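Long-range contacts in toll-like receptor 13 (Mus musculus, PDB 4Z0C), which recognizes and binds bacterial 23S ribosomal RNA through its leucine-rich-repeat ectodomain and signals via MYD88 and TRAF6 to activate NF-kappa-B: residues Asn4-Tyr9 with Val16-Lys21; Pro226-Leu231 with Gln249-Met254; Pro368-Ser373 with Ala395-Phe400; Pro519-Leu524 with Ser544-Gly549. All coordinates share one frame; numbering follows the deposited sequence.

The four contacts follow one another along the chain, none nested in another, and mark four stations round the leucine-rich-repeat solenoid of the ectodomain. Contact 1 closes the N-terminal hairpin of strands 7-9 and 15-17, next to the bound RNA. Contact 2 joins parallel strands 230-232 and 253-255 of repeats 9 and 10, its centre about 46 Å from that of contact 1. Contacts 3 and 4, about 41 Å apart between centres, lie in loops between successive strands. Contacts 1 and 3, and likewise 2 and 4, sit on opposite sides of the chain's centre. No two contacts touch, so they are separate local joints of one curved solenoid.

Contact 1: residues Asn4-Tyr9 with Val16-Lys21; sequences NKCTQY and VLCIRK. With NAG (2-acetamido-2-deoxy-beta-D-glucopyranose), chain E; nucleotides of chain C.
Cys-6 and Cys-18 make the tight end of this contact: their SG atoms are bonded at 2.1 Å, and the disulfide is turned through a chi3 of 98°. Against it lies Val-16, whose CG1 stands anti to the backbone N, an orientation (chi1 175°) that sets it on Cys-6 CB, 3.6 Å away. Next along, Thr-7 and Leu-17 face each other as a hydrogen-bonded antiparallel pair. Thr-7 N gives to Leu-17 O at 2.8 Å, and Leu-17 N returns a nearly straight bond to Thr-7 O at 2.7 Å. Their side chains run together out of the same face, with the Thr-7 methyl CG2 beside Leu-17 CB.

Strands 7-9 and 15-17 thus form a disulfide-pinned beta hairpin, the N-terminal cap of the leucine-rich-repeat solenoid; strand 15-17 passes the pairing on to the parallel strand 39-41. Gln-8, on the same side as Val-16, has its amide held by Tyr-1 and Tyr-36.

The RNA makes a second close-packed face. The Tyr-9 ring, leading away from segment 16-21, lays one face over the base of A6 of chain C, whose C5 sits 3.4 Å above the ring plane toward its rim. Leu-17 CD2 comes to 3.4 Å from N3 of the same base. Arg-20 has the ribose O4' of A9 of chain C over the centre of its guanidinium and makes a salt bridge to an RNA phosphate. The loose, partly exposed side belongs to Lys-5 and Lys-21, whose chains pass head to tail, with Lys-21 CG resting 3.3 Å from Lys-5 O.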
# COMPACT_ATOMS: atom_id res chain seq x y z
N ASN A 4 -5.52 -13.41 -35.81
CA ASN A 4 -4.87 -14.45 -35.02
C ASN A 4 -3.87 -13.88 -34.01
O ASN A 4 -4.06 -14.03 -32.80
CB ASN A 4 -4.19 -15.48 -35.93
CG ASN A 4 -3.35 -16.49 -35.17
OD1 ASN A 4 -3.56 -16.73 -33.98
ND2 ASN A 4 -2.40 -17.11 -35.86
N LYS A 5 -2.80 -13.26 -34.51
CA LYS A 5 -1.72 -12.77 -33.66
C LYS A 5 -1.85 -11.30 -33.27
O LYS A 5 -1.26 -10.87 -32.29
CB LYS A 5 -0.38 -12.99 -34.37
CG LYS A 5 0.56 -13.92 -33.64
CD LYS A 5 0.24 -15.37 -33.91
CE LYS A 5 1.34 -16.26 -33.35
NZ LYS A 5 0.98 -17.70 -33.44
N CYS A 6 -2.66 -10.55 -34.02
CA CYS A 6 -2.75 -9.10 -33.90
C CYS A 6 -4.14 -8.66 -33.49
O CYS A 6 -5.12 -9.38 -33.72
CB CYS A 6 -2.46 -8.45 -35.27
SG CYS A 6 -0.83 -8.75 -35.99
N THR A 7 -4.26 -7.45 -32.96
CA THR A 7 -5.59 -6.91 -32.70
C THR A 7 -5.69 -5.48 -33.18
O THR A 7 -4.69 -4.78 -33.29
CB THR A 7 -5.99 -6.96 -31.19
OG1 THR A 7 -7.29 -6.37 -31.01
CG2 THR A 7 -4.99 -6.20 -30.31
N GLN A 8 -6.90 -5.04 -33.49
CA GLN A 8 -7.12 -3.63 -33.73
C GLN A 8 -7.18 -2.86 -32.40
O GLN A 8 -7.50 -3.42 -31.35
CB GLN A 8 -8.39 -3.38 -34.56
CG GLN A 8 -8.18 -3.68 -36.07
CD GLN A 8 -9.45 -3.53 -36.90
OE1 GLN A 8 -9.39 -3.57 -38.11
NE2 GLN A 8 -10.59 -3.36 -36.24
N TYR A 9 -6.83 -1.59 -32.48
CA TYR A 9 -6.96 -0.66 -31.37
C TYR A 9 -8.43 -0.29 -31.21
O TYR A 9 -9.11 0.03 -32.16
CB TYR A 9 -6.10 0.57 -31.64
CG TYR A 9 -6.28 1.74 -30.70
CD1 TYR A 9 -6.22 1.58 -29.30
CD2 TYR A 9 -6.47 3.02 -31.20
CE1 TYR A 9 -6.39 2.67 -28.46
CE2 TYR A 9 -6.61 4.12 -30.36
CZ TYR A 9 -6.57 3.94 -29.00
OH TYR A 9 -6.73 5.06 -28.20
N VAL A 16 -3.10 -1.30 -35.65
CA VAL A 16 -3.03 -2.73 -35.34
C VAL A 16 -1.85 -3.06 -34.43
O VAL A 16 -0.73 -2.62 -34.67
CB VAL A 16 -2.95 -3.58 -36.64
CG1 VAL A 16 -2.75 -5.06 -36.33
CG2 VAL A 16 -4.20 -3.40 -37.46
N LEU A 17 -2.11 -3.85 -33.39
CA LEU A 17 -1.11 -4.18 -32.38
C LEU A 17 -0.82 -5.68 -32.37
O LEU A 17 -1.74 -6.47 -32.30
CB LEU A 17 -1.63 -3.78 -31.00
CG LEU A 17 -2.17 -2.36 -30.84
CD1 LEU A 17 -3.18 -2.33 -29.70
CD2 LEU A 17 -1.04 -1.37 -30.59
N CYS A 18 0.44 -6.06 -32.40
CA CYS A 18 0.84 -7.46 -32.34
C CYS A 18 2.04 -7.53 -31.40
O CYS A 18 3.15 -7.91 -31.80
CB CYS A 18 1.27 -8.01 -33.71
SG CYS A 18 0.37 -7.35 -35.08
N ILE A 19 1.81 -7.15 -30.15
CA ILE A 19 2.87 -6.93 -29.18
C ILE A 19 3.05 -8.11 -28.23
O ILE A 19 2.10 -8.59 -27.62
CB ILE A 19 2.64 -5.59 -28.44
CG1 ILE A 19 2.84 -4.45 -29.44
CG2 ILE A 19 3.59 -5.42 -27.27
CD1 ILE A 19 1.87 -3.32 -29.29
N ARG A 20 4.29 -8.59 -28.12
CA ARG A 20 4.64 -9.66 -27.18
C ARG A 20 3.85 -10.93 -27.50
O ARG A 20 3.20 -11.52 -26.63
CB ARG A 20 4.42 -9.21 -25.72
CG ARG A 20 5.31 -9.88 -24.70
CD ARG A 20 4.84 -9.57 -23.27
NE ARG A 20 3.41 -9.87 -23.11
CZ ARG A 20 2.46 -8.96 -22.97
NH1 ARG A 20 2.74 -7.66 -22.93
NH2 ARG A 20 1.20 -9.36 -22.86
N LYS A 21 3.90 -11.34 -28.76
CA LYS A 21 3.17 -12.53 -29.18
C LYS A 21 4.12 -13.64 -29.63
O LYS A 21 3.70 -14.59 -30.28
CB LYS A 21 2.21 -12.20 -30.32
CG LYS A 21 1.17 -11.12 -30.03
CD LYS A 21 0.30 -11.43 -28.82
CE LYS A 21 -0.72 -10.31 -28.60
NZ LYS A 21 -0.97 -10.02 -27.16
C1 NAG E . 2.50 0.56 -30.87
C2 NAG E . 2.69 1.23 -29.48
C3 NAG E . 1.63 2.29 -29.24
C4 NAG E . 1.65 3.29 -30.39
C5 NAG E . 1.32 2.48 -31.62
C6 NAG E . 1.13 3.37 -32.85
C7 NAG E . 3.61 -0.32 -27.84
C8 NAG E . 3.34 -1.17 -26.62
N2 NAG E . 2.57 0.32 -28.36
O3 NAG E . 1.82 2.91 -28.00
O4 NAG E . 0.71 4.32 -30.19
O5 NAG E . 2.38 1.57 -31.84
O6 NAG E . 1.23 2.59 -34.03
O7 NAG E . 4.72 -0.27 -28.35
P A C 6 -6.43 2.26 -23.45
OP1 A C 6 -5.75 3.58 -23.32
OP2 A C 6 -7.90 2.28 -23.46
O5' A C 6 -5.85 1.55 -24.75
C5' A C 6 -6.24 0.22 -25.12
C4' A C 6 -5.10 -0.53 -25.78
O4' A C 6 -4.68 0.20 -26.98
C3' A C 6 -3.85 -0.68 -24.93
O3' A C 6 -3.18 -1.86 -25.34
C2' A C 6 -3.02 0.54 -25.35
O2' A C 6 -1.63 0.41 -25.12
C1' A C 6 -3.33 0.63 -26.84
N9 A C 6 -3.27 1.98 -27.41
C8 A C 6 -3.59 3.18 -26.80
N7 A C 6 -3.50 4.22 -27.62
C5 A C 6 -3.14 3.67 -28.84
C6 A C 6 -2.91 4.23 -30.11
N6 A C 6 -3.01 5.54 -30.37
N1 A C 6 -2.56 3.41 -31.13
C2 A C 6 -2.47 2.09 -30.87
N3 A C 6 -2.66 1.44 -29.72
C4 A C 6 -3.00 2.29 -28.73
P A C 9 -0.49 -12.42 -18.58
OP1 A C 9 -1.43 -12.65 -19.71
OP2 A C 9 -0.06 -13.55 -17.73
O5' A C 9 0.79 -11.72 -19.22
C5' A C 9 1.89 -11.35 -18.42
C4' A C 9 2.84 -10.47 -19.19
O4' A C 9 2.28 -9.13 -19.30
C3' A C 9 4.23 -10.33 -18.62
O3' A C 9 5.20 -10.42 -19.67
C2' A C 9 4.23 -8.92 -18.01
O2' A C 9 5.49 -8.29 -18.02
C1' A C 9 3.25 -8.17 -18.90
N9 A C 9 2.49 -7.09 -18.26
C8 A C 9 1.80 -7.15 -17.08
N7 A C 9 1.15 -6.04 -16.78
C5 A C 9 1.42 -5.20 -17.85
C6 A C 9 1.02 -3.88 -18.14
N6 A C 9 0.24 -3.19 -17.29
N1 A C 9 1.46 -3.30 -19.30
C2 A C 9 2.24 -4.03 -20.11
N3 A C 9 2.68 -5.28 -19.94
C4 A C 9 2.24 -5.83 -18.78

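Contact 2: residues Pro226-Leu231 with Gln249-Met254; sequences PQLKSL and QNLRAM. With NAG (2-acetamido-2-deoxy-beta-D-glucopyranose), chain N.
Ser-230 pairs with Ala-253 and Leu-231 with Met-254 in parallel register, Leu-231 N giving to Ala-253 O at 3.0 Å. Just before the strands, Lys-229 O is gripped twice: Arg-252 N donates to Lys-229 O at 2.6 Å, and Ala-253 N is the second donor.

Asn-250 points at the other segment and spends its amide there: ND2 donates to Pro-226 O at 2.6 Å, lying in the carbonyl plane while the acceptor lies in the amide plane. Lys-229 and Arg-252 run alongside each other in the same direction, and Arg-252 NH1 rests 3.8 Å from Lys-229 CG. That same NH1 folds back to donate to Asn-250 O at 3.0 Å, helped by a bend at chi2 (87°). On the inner side Leu-251 CD1 touches both Leu-228 CG (3.8 Å) and Leu-231 CB (3.9 Å), while Leu-231 CD2 meets Met-254 CE. Leu-207 of the preceding strand continues this core, and Leu-274 and Leu-275 of helix 268-275 pack on Met-254.

This is the step from one leucine-rich repeat to the next, repeat 9 to repeat 10. Ser-230, on the face shared with Ala-253, turns outward to a glycan sugar. Mainchain bonds and the asparagine amide set the register here, and leucines and methionine fill the interior. Lys-229 NZ and Arg-252 NH1 stay 4.7 Å apart without contact, and the Asn-250 carbonyl probably eases the like charges on the arginine side.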
# COMPACT_ATOMS: atom_id res chain seq x y z
N PRO A 226 28.29 28.51 -39.67
CA PRO A 226 28.03 29.93 -39.40
C PRO A 226 26.67 30.20 -38.75
O PRO A 226 26.48 31.28 -38.19
CB PRO A 226 28.08 30.56 -40.79
CG PRO A 226 27.65 29.46 -41.71
CD PRO A 226 28.18 28.19 -41.11
N GLN A 227 25.75 29.25 -38.84
CA GLN A 227 24.41 29.41 -38.28
C GLN A 227 24.24 28.77 -36.88
O GLN A 227 23.14 28.75 -36.33
CB GLN A 227 23.38 28.82 -39.23
CG GLN A 227 23.03 29.72 -40.40
CD GLN A 227 22.71 31.13 -39.95
OE1 GLN A 227 23.57 32.01 -40.01
NE2 GLN A 227 21.48 31.35 -39.50
N LEU A 228 25.33 28.25 -36.32
CA LEU A 228 25.28 27.43 -35.11
C LEU A 228 24.69 28.17 -33.91
O LEU A 228 25.18 29.24 -33.53
CB LEU A 228 26.67 26.90 -34.77
CG LEU A 228 26.76 25.91 -33.60
CD1 LEU A 228 25.93 24.70 -33.88
CD2 LEU A 228 28.19 25.47 -33.41
N LYS A 229 23.64 27.59 -33.32
CA LYS A 229 22.96 28.26 -32.21
C LYS A 229 23.19 27.66 -30.81
O LYS A 229 23.13 28.37 -29.82
CB LYS A 229 21.47 28.33 -32.48
CG LYS A 229 21.06 29.24 -33.61
CD LYS A 229 19.54 29.26 -33.73
CE LYS A 229 19.09 30.06 -34.93
NZ LYS A 229 17.61 30.17 -34.98
N SER A 230 23.39 26.34 -30.73
CA SER A 230 23.67 25.67 -29.48
C SER A 230 24.85 24.78 -29.68
O SER A 230 24.87 23.97 -30.61
CB SER A 230 22.52 24.75 -29.02
OG SER A 230 21.25 25.33 -29.24
N LEU A 231 25.81 24.89 -28.78
CA LEU A 231 26.97 24.02 -28.83
C LEU A 231 27.00 23.26 -27.51
O LEU A 231 26.99 23.87 -26.46
CB LEU A 231 28.26 24.83 -29.08
CG LEU A 231 29.56 24.04 -29.06
CD1 LEU A 231 29.54 22.98 -30.13
CD2 LEU A 231 30.75 24.98 -29.23
N GLN A 249 29.52 33.51 -33.62
CA GLN A 249 28.81 34.75 -33.38
C GLN A 249 27.29 34.58 -33.41
O GLN A 249 26.56 35.47 -32.98
CB GLN A 249 29.24 35.85 -34.35
CG GLN A 249 30.65 36.38 -34.12
CD GLN A 249 30.78 37.19 -32.85
OE1 GLN A 249 30.22 38.28 -32.74
NE2 GLN A 249 31.56 36.69 -31.91
N ASN A 250 26.82 33.45 -33.91
CA ASN A 250 25.39 33.16 -33.85
C ASN A 250 24.94 32.32 -32.64
O ASN A 250 23.76 32.04 -32.50
CB ASN A 250 24.91 32.52 -35.15
CG ASN A 250 24.59 33.54 -36.22
OD1 ASN A 250 23.94 34.55 -35.95
ND2 ASN A 250 25.06 33.30 -37.44
N LEU A 251 25.88 31.93 -31.79
CA LEU A 251 25.60 31.03 -30.70
C LEU A 251 24.63 31.64 -29.67
O LEU A 251 24.83 32.77 -29.21
CB LEU A 251 26.89 30.57 -30.03
CG LEU A 251 26.81 29.17 -29.41
CD1 LEU A 251 26.70 28.11 -30.49
CD2 LEU A 251 27.98 28.88 -28.48
N ARG A 252 23.56 30.91 -29.36
CA ARG A 252 22.58 31.35 -28.36
C ARG A 252 22.70 30.58 -27.03
O ARG A 252 22.32 31.07 -25.97
CB ARG A 252 21.16 31.17 -28.90
CG ARG A 252 20.55 32.40 -29.56
CD ARG A 252 20.92 32.45 -31.00
NE ARG A 252 20.22 33.52 -31.71
CZ ARG A 252 20.36 33.77 -33.01
NH1 ARG A 252 21.18 33.04 -33.75
NH2 ARG A 252 19.67 34.76 -33.56
N ALA A 253 23.25 29.37 -27.10
CA ALA A 253 23.29 28.49 -25.95
C ALA A 253 24.56 27.66 -25.96
O ALA A 253 25.00 27.20 -27.03
CB ALA A 253 22.03 27.57 -25.91
N MET A 254 25.15 27.49 -24.79
CA MET A 254 26.35 26.68 -24.65
C MET A 254 26.25 25.78 -23.44
O MET A 254 25.65 26.14 -22.43
CB MET A 254 27.59 27.56 -24.52
CG MET A 254 28.88 26.80 -24.77
SD MET A 254 30.24 27.87 -25.20
CE MET A 254 31.49 26.66 -25.58
C1 NAG N . 18.68 23.34 -30.30
C2 NAG N . 17.86 22.57 -29.25
C3 NAG N . 16.75 23.42 -28.66
C4 NAG N . 17.31 24.72 -28.11
C5 NAG N . 18.07 25.44 -29.22
C6 NAG N . 18.65 26.73 -28.64
C7 NAG N . 17.70 20.18 -29.55
C8 NAG N . 16.78 19.04 -29.90
N2 NAG N . 17.24 21.39 -29.82
O3 NAG N . 16.09 22.68 -27.67
O4 NAG N . 16.28 25.56 -27.63
O5 NAG N . 19.08 24.61 -29.78
O6 NAG N . 19.25 27.49 -29.66
O7 NAG N . 18.81 19.99 -29.06

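Contact 3: residues Pro368-Ser373 with Ala395-Phe400; sequences PDFAFS and AFSGLF. With NAG (2-acetamido-2-deoxy-beta-D-glucopyranose), chain Q.
Phe-372 N donates to Ala-395 O at 3.0 Å, in the carbonyl plane, and a second hydrogen bond to a backbone carbonyl follows next door. The Ser-373 hydroxyl OG gives to Ser-397 O at 2.6 Å, and its chi1 of -63°, with OG beside its own backbone N, directs it there. Each segment is also braced from within: type II turns run from Pro-368 to Ala-371 and from Phe-396 to Leu-399. Gly-398 sits in the second of these with a positive phi (86°), where a side chain would collide with the preceding carbonyl.

Among the aromatic contacts, the Phe-372 and Phe-396 side chains run together in one direction. Their rings are near parallel, at 10°, but displaced until only their rims meet; CE2 of Phe-372 approaches CE1 of Phe-396 at 3.5 Å. Ala-395 O sits at the edge of the Phe-372 ring, in its plane, 3.3 Å from CD2. Trp-348 and Phe-367 also meet the Phe-372 ring.

The apolar pair beside them is Leu-399 CD1 on Phe-372 CB, at 3.8 Å. The Ala-395 methyl CB lies instead on a carbonyl oxygen, 3.3 Å from Pro-368 O. Phe-370 starts out away from segment 395-400, yet its ring lies between Ser-397 and the sugar: CD1 is 4.0 Å from Ser-397 CB and CD2 meets the chain Q sugar.

The segments belong to repeats 14 and 15, in the loops linking strands 356-358, 380-382 and 404-406. Phenylalanines of neighbouring repeats meeting rim to rim are consistent with the phenylalanine spine of Toll-like receptor repeats, with Ala-395 O serving both an N-H and a ring edge.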
# COMPACT_ATOMS: atom_id res chain seq x y z
N PRO A 368 15.28 31.66 5.50
CA PRO A 368 15.05 32.81 6.37
C PRO A 368 13.95 33.71 5.84
O PRO A 368 13.58 33.63 4.67
CB PRO A 368 16.40 33.53 6.36
CG PRO A 368 17.04 33.12 5.09
CD PRO A 368 16.59 31.71 4.83
N ASP A 369 13.46 34.59 6.72
CA ASP A 369 12.43 35.57 6.39
C ASP A 369 12.83 36.41 5.18
O ASP A 369 13.98 36.83 5.06
CB ASP A 369 12.20 36.49 7.59
CG ASP A 369 11.79 35.73 8.84
OD1 ASP A 369 11.36 34.56 8.70
OD2 ASP A 369 11.94 36.29 9.94
N PHE A 370 11.86 36.63 4.30
CA PHE A 370 12.02 37.45 3.10
C PHE A 370 13.04 36.94 2.08
O PHE A 370 13.39 37.66 1.16
CB PHE A 370 12.29 38.91 3.47
CG PHE A 370 11.38 39.43 4.54
CD1 PHE A 370 10.11 39.85 4.24
CD2 PHE A 370 11.80 39.45 5.87
CE1 PHE A 370 9.25 40.32 5.24
CE2 PHE A 370 10.95 39.91 6.88
CZ PHE A 370 9.68 40.35 6.57
N ALA A 371 13.48 35.69 2.22
CA ALA A 371 14.47 35.11 1.31
C ALA A 371 14.10 35.25 -0.16
O ALA A 371 14.95 35.58 -0.98
CB ALA A 371 14.73 33.65 1.64
N PHE A 372 12.85 34.97 -0.50
CA PHE A 372 12.43 35.02 -1.89
C PHE A 372 11.80 36.36 -2.29
O PHE A 372 11.51 36.59 -3.46
CB PHE A 372 11.46 33.87 -2.20
CG PHE A 372 12.08 32.51 -2.07
CD1 PHE A 372 12.80 31.97 -3.11
CD2 PHE A 372 11.95 31.78 -0.90
CE1 PHE A 372 13.39 30.72 -2.99
CE2 PHE A 372 12.54 30.54 -0.77
CZ PHE A 372 13.26 30.01 -1.81
N SER A 373 11.67 37.26 -1.32
CA SER A 373 10.94 38.52 -1.53
C SER A 373 11.37 39.44 -2.70
O SER A 373 10.52 40.12 -3.29
CB SER A 373 10.87 39.31 -0.23
OG SER A 373 10.15 38.59 0.74
N ALA A 395 9.42 33.48 4.42
CA ALA A 395 10.40 33.35 3.34
C ALA A 395 9.77 33.63 1.97
O ALA A 395 10.47 33.99 1.02
CB ALA A 395 11.05 31.97 3.35
N PHE A 396 8.45 33.49 1.87
CA PHE A 396 7.78 33.63 0.59
C PHE A 396 6.96 34.91 0.50
O PHE A 396 6.16 35.09 -0.41
CB PHE A 396 6.90 32.41 0.31
CG PHE A 396 7.62 31.09 0.45
CD1 PHE A 396 8.52 30.68 -0.51
CD2 PHE A 396 7.38 30.27 1.53
CE1 PHE A 396 9.18 29.48 -0.39
CE2 PHE A 396 8.03 29.06 1.64
CZ PHE A 396 8.94 28.67 0.68
N SER A 397 7.19 35.80 1.46
CA SER A 397 6.49 37.07 1.52
C SER A 397 6.62 37.86 0.22
O SER A 397 7.73 38.16 -0.24
CB SER A 397 7.01 37.89 2.70
OG SER A 397 6.18 39.01 2.92
N GLY A 398 5.47 38.18 -0.39
CA GLY A 398 5.44 39.04 -1.56
C GLY A 398 5.63 38.37 -2.91
O GLY A 398 5.83 39.05 -3.92
N LEU A 399 5.58 37.04 -2.95
CA LEU A 399 5.61 36.32 -4.23
C LEU A 399 4.24 36.27 -4.90
O LEU A 399 3.72 35.19 -5.18
CB LEU A 399 6.14 34.90 -4.06
CG LEU A 399 7.62 34.76 -3.72
CD1 LEU A 399 8.01 33.29 -3.61
CD2 LEU A 399 8.46 35.45 -4.77
N PHE A 400 3.67 37.44 -5.18
CA PHE A 400 2.30 37.52 -5.67
C PHE A 400 2.12 37.05 -7.12
O PHE A 400 1.00 36.87 -7.59
CB PHE A 400 1.79 38.96 -5.50
CG PHE A 400 1.80 39.43 -4.08
CD1 PHE A 400 1.52 38.55 -3.03
CD2 PHE A 400 2.14 40.74 -3.77
CE1 PHE A 400 1.54 38.98 -1.71
CE2 PHE A 400 2.17 41.18 -2.45
CZ PHE A 400 1.86 40.29 -1.42
C1 NAG Q . 16.23 40.98 3.08
C2 NAG Q . 14.95 41.83 3.02
C3 NAG Q . 14.71 42.60 4.33
C4 NAG Q . 14.87 41.68 5.53
C5 NAG Q . 16.24 41.01 5.44
C6 NAG Q . 16.64 40.20 6.67
C7 NAG Q . 14.10 42.77 0.89
C8 NAG Q . 14.16 43.98 -0.00
N2 NAG Q . 15.00 42.74 1.89
O3 NAG Q . 13.42 43.19 4.32
O4 NAG Q . 14.71 42.37 6.75
O5 NAG Q . 16.23 40.21 4.27
O6 NAG Q . 15.97 38.96 6.71
O7 NAG Q . 13.27 41.88 0.68

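Contact 4: residues Pro519-Leu524 with Ser544-Gly549; sequences PPFIKL and SNFFQG
Phe-521 drives the edge of its ring into the face of Phe-546: the planes stand at 83° and the centroids are 5.3 Å apart, a T-shaped pair. The touching edge is CE2 of Phe-521, 3.6 Å from CE2 of Phe-546. Phe-546 starts out away from the other segment, but with CG anti to the backbone N (chi1 -161°) its ring swings back to receive that edge. The Pro-520 and Phe-546 side chains run roughly perpendicular, Pro-520 CG 3.9 Å from Phe-546 CE1; the same CG also lies over the rim of one face of Phe-521.

Both segments are irregular loops on the convex side of the leucine-rich-repeat solenoid, built from type I turns; segment 544-549 ends repeat 21. Phe-521 and Phe-547 both reach Leu-530 of strand 529-531, consistent with the phenylalanine spine of Toll-like receptor repeats; Phe-546 precedes the spine position.

No direct hydrogen bond crosses the contact. A water does the bridging instead, accepting from Phe-521 N and donating to Phe-546 O at 3.0 Å and to Gln-548 O at 2.6 Å.

At the outer margin Pro-519 and Gln-548 run side by side in the same direction, CB to CB at 3.9 Å, while Asn-545 crosses Pro-519 at about a right angle with its ND2 bound to Leu-516 O. Ile-522 lays its CD1 on Gly-549 CA at 3.6 Å and on Gln-548 CG.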
# COMPACT_ATOMS: atom_id res chain seq x y z
N PRO A 519 -24.07 11.61 1.50
CA PRO A 519 -23.33 11.09 0.35
C PRO A 519 -22.16 12.03 0.14
O PRO A 519 -22.35 13.24 0.12
CB PRO A 519 -24.31 11.24 -0.81
CG PRO A 519 -25.64 11.36 -0.18
CD PRO A 519 -25.42 12.05 1.13
N PRO A 520 -20.95 11.47 0.04
CA PRO A 520 -19.71 12.25 0.04
C PRO A 520 -19.47 13.12 -1.19
O PRO A 520 -18.82 14.15 -1.09
CB PRO A 520 -18.63 11.17 0.16
CG PRO A 520 -19.27 9.93 -0.39
CD PRO A 520 -20.71 10.01 -0.04
N PHE A 521 -20.03 12.73 -2.33
CA PHE A 521 -19.78 13.44 -3.59
C PHE A 521 -20.97 14.32 -3.97
O PHE A 521 -21.08 14.78 -5.11
CB PHE A 521 -19.48 12.42 -4.69
CG PHE A 521 -18.45 11.42 -4.28
CD1 PHE A 521 -17.18 11.83 -3.87
CD2 PHE A 521 -18.74 10.06 -4.26
CE1 PHE A 521 -16.22 10.90 -3.49
CE2 PHE A 521 -17.79 9.13 -3.87
CZ PHE A 521 -16.53 9.55 -3.50
N ILE A 522 -21.85 14.55 -3.02
CA ILE A 522 -23.11 15.24 -3.30
C ILE A 522 -22.95 16.68 -3.81
O ILE A 522 -23.77 17.16 -4.58
CB ILE A 522 -24.06 15.18 -2.06
CG1 ILE A 522 -25.49 15.54 -2.45
CG2 ILE A 522 -23.56 16.07 -0.94
CD1 ILE A 522 -26.03 14.66 -3.52
N LYS A 523 -21.87 17.36 -3.43
CA LYS A 523 -21.68 18.74 -3.87
C LYS A 523 -20.82 18.90 -5.13
O LYS A 523 -20.69 19.99 -5.68
CB LYS A 523 -21.12 19.61 -2.73
CG LYS A 523 -22.15 20.55 -2.06
CD LYS A 523 -23.49 19.87 -1.76
CE LYS A 523 -24.57 20.21 -2.79
NZ LYS A 523 -24.99 21.64 -2.75
N LEU A 524 -20.23 17.80 -5.59
CA LEU A 524 -19.34 17.86 -6.74
C LEU A 524 -20.13 17.83 -8.06
O LEU A 524 -20.10 16.84 -8.79
CB LEU A 524 -18.34 16.71 -6.68
CG LEU A 524 -17.50 16.69 -5.41
CD1 LEU A 524 -16.59 15.48 -5.41
CD2 LEU A 524 -16.70 17.99 -5.24
N SER A 544 -25.53 2.39 -0.55
CA SER A 544 -26.59 2.34 -1.56
C SER A 544 -26.78 3.68 -2.26
O SER A 544 -27.29 3.73 -3.38
CB SER A 544 -27.91 1.83 -0.96
OG SER A 544 -28.50 2.83 -0.16
N ASN A 545 -26.39 4.77 -1.60
CA ASN A 545 -26.50 6.10 -2.19
C ASN A 545 -25.11 6.72 -2.41
O ASN A 545 -24.94 7.95 -2.42
CB ASN A 545 -27.33 7.01 -1.30
CG ASN A 545 -26.73 7.16 0.08
OD1 ASN A 545 -25.92 6.32 0.50
ND2 ASN A 545 -27.08 8.24 0.77
N PHE A 546 -24.12 5.85 -2.60
CA PHE A 546 -22.75 6.31 -2.65
C PHE A 546 -22.48 7.34 -3.75
O PHE A 546 -21.66 8.24 -3.55
CB PHE A 546 -21.80 5.13 -2.80
CG PHE A 546 -20.38 5.44 -2.42
CD1 PHE A 546 -20.07 5.81 -1.13
CD2 PHE A 546 -19.36 5.33 -3.36
CE1 PHE A 546 -18.76 6.08 -0.77
CE2 PHE A 546 -18.05 5.59 -3.02
CZ PHE A 546 -17.75 5.98 -1.73
N PHE A 547 -23.20 7.24 -4.87
CA PHE A 547 -22.92 8.10 -6.05
C PHE A 547 -23.91 9.23 -6.32
O PHE A 547 -23.86 9.88 -7.37
CB PHE A 547 -22.74 7.24 -7.31
CG PHE A 547 -21.58 6.30 -7.21
CD1 PHE A 547 -20.28 6.80 -7.12
CD2 PHE A 547 -21.77 4.93 -7.15
CE1 PHE A 547 -19.20 5.95 -7.01
CE2 PHE A 547 -20.69 4.07 -7.03
CZ PHE A 547 -19.40 4.59 -6.97
N GLN A 548 -24.79 9.47 -5.36
CA GLN A 548 -25.75 10.56 -5.37
C GLN A 548 -25.07 11.89 -5.71
O GLN A 548 -24.02 12.23 -5.16
CB GLN A 548 -26.41 10.64 -3.99
CG GLN A 548 -27.66 11.49 -3.86
CD GLN A 548 -28.91 10.80 -4.36
OE1 GLN A 548 -28.87 9.64 -4.80
NE2 GLN A 548 -30.04 11.50 -4.29
N GLY A 549 -25.66 12.64 -6.64
CA GLY A 549 -25.22 13.98 -6.94
C GLY A 549 -24.28 14.03 -8.12
O GLY A 549 -23.84 15.11 -8.53
O HOH W 1 -22.23 11.14 -3.56